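Local coordinates for protein leucyl-trna synthetase (Plasmodium falciparum, PDB 5FOC) that forms the editing domain of the cytosolic enzyme that joins leucine to its tRNA, and probably hydrolyses wrongly charged aminoacyl-tRNA, at residues 6-11 with 124-129; 136-141 with 255-260. The protein carries 2 engineered substitutions. One frame throughout, in Å; residues are numbered along the deposited sequence.

Interaction 1 (6-11 with 124-129); sequences QEYTLI and LGSTLK
Leu-128, Thr-127 and Ile-11 carry the largest shares of this antiparallel strand contact. Leu-128 lies just past the end of strand 120-127, where one methyl, CD2, reaches back across segment 6-11. It sits 3.6 Å from Tyr-8 CD2, meeting the ring obliquely, and 3.6 Å from Gln-6 NE2. The bent Gln-6 chain, with chi2 58°, lets that amide nitrogen also donate to Glu-7 O, which lies 3.3 Å from Leu-128 CD2, so the methyl packs against both ends of this bond. An apolar branch suits a place between an amide and a ring. Thr-127 pairs with Thr-9 through two backbone hydrogen bonds, and its CG2 lies 3.8 Å from Ile-11 CD1, the extended Ile-11 chain bringing that methyl across. Its OG1, anti to the backbone N (chi1 -174°), accepts from Lys-129 N at 2.9 Å, an ST turn where the strand ends. A water bridges Thr-9 OG1 and Thr-127 O, donating to the carbonyl. Gly-125 pairs with Ile-11, again through two bonds, and between these pairs Leu-10 CD2 touches Ser-126 CB; Ser-126 OG also binds Ser-251. Threonine thus serves both purposes here, its methyl in the apolar packing and its hydroxyl in the turn. Four backbone hydrogen bonds fix the register, and the Ser-Thr-Leu-Lys run perhaps resembles the threonine-rich region of leucyl-tRNA synthetase editing domains.

Interaction 2 (136-141 with 255-260); sequences QNYTFI and VPCVSS
Strands 138-141 and 255-257 run antiparallel at 139°, Phe-140 and Val-255 exchanging two backbone hydrogen bonds while Cys-257 N donates to Tyr-138 O and Cys-257 O accepts from Asn-137 N. Cys-257 is the residue most deeply covered. Its CB lies over one face of the Phe-140 ring, 3.3 Å from CE2, and SG stands 4.1 Å from the ring centroid in an oblique sulfur-aromatic contact. The torsion that sets SG anti to the backbone N (chi1 175°) brings the sulfur against CE2 and CZ. Cys-257 CB also packs on Tyr-138 CB at 3.6 Å, with SG near the edge of the Tyr-138 ring. Cysteine suits the place, being slim and polarisable against a ring. Val-255 CG2 closes on the edge of the same phenyl group, 3.7 Å from Phe-140 CB. On the other face of the sheet, the non-hydrogen-bonded position opposite Thr-139 is taken by Pro-256, which has no N-H to offer. The extended Gln-136 side chain crosses this proline, CD 3.5 Å from Pro-256 CB, and its NE2 donates to Tyr-138 O at 2.8 Å. That carbonyl is therefore gripped from opposite faces of its plane, by Gln-136 NE2 and Cys-257 N. Beyond the strands, Asn-137 ND2 donates to Ser-259 OG at 2.9 Å, and a weak bond from Ser-259 N returns to OD1. Helix 263-274 lines the Phe-140 side through Cys-268. This is an antiparallel pair in the editing domain's mixed sheet, where strand 254-257 runs on toward helix 263-274 and Asn-137 holds Ser-259 in between.

Both interactions belong to the same mixed sheet and both are buried, but their places differ. Interaction 1 joins the first strand of the chain to strand 120-127 and runs out to a partly exposed end, where an exposed glutamine takes part; four backbone bonds and a bridging water make up its polar links. Interaction 2 is more thoroughly enclosed, and adds to its backbone bonds a sulfur-aromatic contact and the side-chain amide bonds of Gln-136 and Asn-137. They meet directly: Ser-126 O lies 3.2 Å from Pro-256 CD, and Thr-127 CB packs on Pro-256 CG. A backbone hydrogen bond between Ser-126 and Ile-254, next to Val-255, ties the two contacts together.

Interaction 1 (6-11 with 124-129)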
# COMPACT_ATOMS: atom_id res chain seq x y z
N GLN A 6 -7.08 2.84 16.77
CA GLN A 6 -7.75 2.59 15.49
C GLN A 6 -7.26 1.24 14.85
O GLN A 6 -6.07 0.99 14.84
CB GLN A 6 -7.44 3.78 14.59
CG GLN A 6 -8.09 3.80 13.23
CD GLN A 6 -9.60 3.73 13.30
OE1 GLN A 6 -10.27 4.75 13.45
NE2 GLN A 6 -10.15 2.51 13.18
N GLU A 7 -8.18 0.37 14.44
CA GLU A 7 -7.84 -0.88 13.80
C GLU A 7 -7.84 -0.59 12.27
O GLU A 7 -8.75 0.05 11.76
CB GLU A 7 -8.83 -1.99 14.15
CG GLU A 7 -8.53 -3.29 13.43
CD GLU A 7 -9.33 -4.46 13.94
OE1 GLU A 7 -8.95 -5.00 15.00
OE2 GLU A 7 -10.34 -4.86 13.29
N TYR A 8 -6.78 -1.02 11.61
CA TYR A 8 -6.64 -0.91 10.15
C TYR A 8 -6.65 -2.31 9.58
O TYR A 8 -6.25 -3.27 10.27
CB TYR A 8 -5.32 -0.23 9.78
CG TYR A 8 -5.21 1.20 10.27
CD1 TYR A 8 -4.81 1.46 11.60
CD2 TYR A 8 -5.63 2.26 9.50
CE1 TYR A 8 -4.73 2.77 12.06
CE2 TYR A 8 -5.55 3.57 9.93
CZ TYR A 8 -5.13 3.81 11.26
OH TYR A 8 -5.06 5.10 11.64
N THR A 9 -7.01 -2.43 8.29
CA THR A 9 -6.85 -3.69 7.58
C THR A 9 -5.69 -3.44 6.61
O THR A 9 -5.68 -2.45 5.93
CB THR A 9 -8.10 -4.12 6.81
OG1 THR A 9 -9.20 -4.22 7.69
CG2 THR A 9 -7.87 -5.48 6.18
N LEU A 10 -4.65 -4.22 6.78
CA LEU A 10 -3.53 -4.22 5.82
C LEU A 10 -3.80 -5.25 4.73
O LEU A 10 -4.15 -6.39 5.01
CB LEU A 10 -2.20 -4.52 6.51
CG LEU A 10 -1.86 -3.70 7.76
CD1 LEU A 10 -0.46 -4.05 8.22
CD2 LEU A 10 -2.05 -2.22 7.52
N ILE A 11 -3.66 -4.81 3.49
CA ILE A 11 -3.87 -5.66 2.31
C ILE A 11 -2.50 -5.89 1.69
O ILE A 11 -1.72 -4.96 1.56
CB ILE A 11 -4.86 -4.99 1.35
CG1 ILE A 11 -6.24 -4.84 2.05
CG2 ILE A 11 -5.01 -5.79 0.05
CD1 ILE A 11 -7.28 -4.09 1.26
N LEU A 124 2.57 -3.12 1.99
CA LEU A 124 1.48 -3.34 2.94
C LEU A 124 0.56 -2.12 2.91
O LEU A 124 0.93 -1.06 3.45
CB LEU A 124 2.05 -3.58 4.33
CG LEU A 124 2.72 -4.91 4.61
CD1 LEU A 124 3.41 -4.94 5.97
CD2 LEU A 124 1.70 -6.03 4.52
N GLY A 125 -0.59 -2.25 2.21
CA GLY A 125 -1.53 -1.19 1.97
C GLY A 125 -2.42 -1.13 3.20
O GLY A 125 -2.80 -2.16 3.67
N SER A 126 -2.80 0.07 3.59
CA SER A 126 -3.63 0.23 4.82
C SER A 126 -4.98 0.85 4.43
O SER A 126 -5.00 1.84 3.69
CB SER A 126 -2.85 1.14 5.72
OG SER A 126 -3.65 1.27 6.89
N THR A 127 -6.09 0.31 4.96
CA THR A 127 -7.41 0.82 4.67
C THR A 127 -8.33 0.70 5.91
O THR A 127 -8.23 -0.30 6.66
CB THR A 127 -8.06 0.13 3.43
OG1 THR A 127 -9.29 0.76 3.10
CG2 THR A 127 -8.30 -1.32 3.67
N LEU A 128 -9.21 1.68 6.03
CA LEU A 128 -10.35 1.57 6.94
C LEU A 128 -11.61 1.11 6.26
O LEU A 128 -12.62 0.91 6.89
CB LEU A 128 -10.60 2.92 7.61
CG LEU A 128 -9.43 3.43 8.46
CD1 LEU A 128 -9.62 4.88 8.83
CD2 LEU A 128 -9.25 2.51 9.65
N LYS A 129 -11.54 0.85 4.93
CA LYS A 129 -12.68 0.43 4.20
C LYS A 129 -12.33 -0.82 3.37
O LYS A 129 -12.32 -0.76 2.11
CB LYS A 129 -13.17 1.54 3.27
CG LYS A 129 -13.40 2.94 3.77
CD LYS A 129 -13.99 3.73 2.59
CE LYS A 129 -13.88 5.23 2.72
NZ LYS A 129 -14.63 5.97 1.66
O HOH W 1 -10.16 -1.77 8.26

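Interaction 2 (136-141 with 255-260)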
# COMPACT_ATOMS: atom_id res chain seq x y z
N GLN A 136 -10.10 -1.33 -6.19
CA GLN A 136 -8.81 -0.68 -6.16
C GLN A 136 -8.27 -0.52 -7.60
O GLN A 136 -8.24 -1.53 -8.30
CB GLN A 136 -7.80 -1.47 -5.33
CG GLN A 136 -6.52 -0.72 -5.12
CD GLN A 136 -5.48 -1.43 -4.30
OE1 GLN A 136 -5.76 -2.45 -3.70
NE2 GLN A 136 -4.24 -0.94 -4.36
N ASN A 137 -7.94 0.69 -7.96
CA ASN A 137 -7.35 0.96 -9.34
C ASN A 137 -5.91 1.39 -9.35
O ASN A 137 -5.22 1.29 -10.39
CB ASN A 137 -8.29 1.84 -10.18
CG ASN A 137 -8.64 3.17 -9.56
OD1 ASN A 137 -8.64 3.30 -8.30
ND2 ASN A 137 -9.02 4.14 -10.37
N TYR A 138 -5.37 1.86 -8.23
CA TYR A 138 -4.02 2.27 -8.06
C TYR A 138 -3.57 1.99 -6.63
O TYR A 138 -4.39 1.50 -5.81
CB TYR A 138 -3.81 3.77 -8.39
CG TYR A 138 -4.08 4.05 -9.82
CD1 TYR A 138 -3.08 3.82 -10.73
CD2 TYR A 138 -5.31 4.47 -10.28
CE1 TYR A 138 -3.31 4.04 -12.08
CE2 TYR A 138 -5.55 4.73 -11.62
CZ TYR A 138 -4.52 4.46 -12.53
OH TYR A 138 -4.80 4.67 -13.91
N THR A 139 -2.29 2.19 -6.40
CA THR A 139 -1.71 2.13 -5.06
C THR A 139 -1.02 3.46 -4.81
O THR A 139 -0.21 3.92 -5.57
CB THR A 139 -0.69 0.95 -4.98
OG1 THR A 139 -1.39 -0.28 -5.15
CG2 THR A 139 0.11 1.00 -3.68
N PHE A 140 -1.34 4.12 -3.71
CA PHE A 140 -0.72 5.39 -3.40
C PHE A 140 0.40 5.27 -2.36
O PHE A 140 0.31 4.46 -1.40
CB PHE A 140 -1.70 6.41 -2.82
CG PHE A 140 -2.76 6.92 -3.75
CD1 PHE A 140 -2.43 7.58 -4.94
CD2 PHE A 140 -4.10 6.86 -3.36
CE1 PHE A 140 -3.46 8.14 -5.74
CE2 PHE A 140 -5.10 7.40 -4.14
CZ PHE A 140 -4.78 8.03 -5.35
N ILE A 141 1.43 6.07 -2.59
CA ILE A 141 2.61 6.16 -1.73
C ILE A 141 3.03 7.61 -1.60
O ILE A 141 2.70 8.43 -2.45
CB ILE A 141 3.76 5.29 -2.29
CG1 ILE A 141 4.79 4.95 -1.25
CG2 ILE A 141 4.42 5.93 -3.49
CD1 ILE A 141 5.75 3.83 -1.64
N VAL A 255 -1.49 3.38 0.77
CA VAL A 255 -2.90 3.19 0.73
C VAL A 255 -3.44 2.74 -0.64
O VAL A 255 -2.99 3.24 -1.66
CB VAL A 255 -3.64 4.43 1.21
CG1 VAL A 255 -3.26 4.74 2.67
CG2 VAL A 255 -3.37 5.61 0.37
N PRO A 256 -4.42 1.86 -0.61
CA PRO A 256 -5.14 1.51 -1.85
C PRO A 256 -5.88 2.71 -2.36
O PRO A 256 -6.48 3.46 -1.57
CB PRO A 256 -6.09 0.39 -1.43
CG PRO A 256 -5.90 0.19 0.04
CD PRO A 256 -4.91 1.12 0.57
N CYS A 257 -5.84 2.96 -3.67
CA CYS A 257 -6.62 3.97 -4.32
C CYS A 257 -7.90 3.28 -4.76
O CYS A 257 -7.85 2.30 -5.54
CB CYS A 257 -5.88 4.52 -5.56
SG CYS A 257 -6.89 5.68 -6.49
N VAL A 258 -9.05 3.71 -4.23
CA VAL A 258 -10.35 3.31 -4.73
C VAL A 258 -11.10 4.55 -5.13
O VAL A 258 -11.91 5.07 -4.35
CB VAL A 258 -11.20 2.48 -3.75
CG1 VAL A 258 -12.47 1.92 -4.42
CG2 VAL A 258 -10.39 1.35 -3.19
N SER A 259 -10.88 5.04 -6.34
CA SER A 259 -11.35 6.37 -6.72
C SER A 259 -12.86 6.50 -6.84
O SER A 259 -13.40 7.61 -6.69
CB SER A 259 -10.64 6.90 -7.95
OG SER A 259 -10.85 5.99 -9.02
N SER A 260 -13.55 5.39 -7.02
CA SER A 260 -15.00 5.40 -7.06
C SER A 260 -15.62 5.71 -5.72
O SER A 260 -16.65 6.33 -5.71
CB SER A 260 -15.56 4.04 -7.53
OG SER A 260 -15.02 2.98 -6.79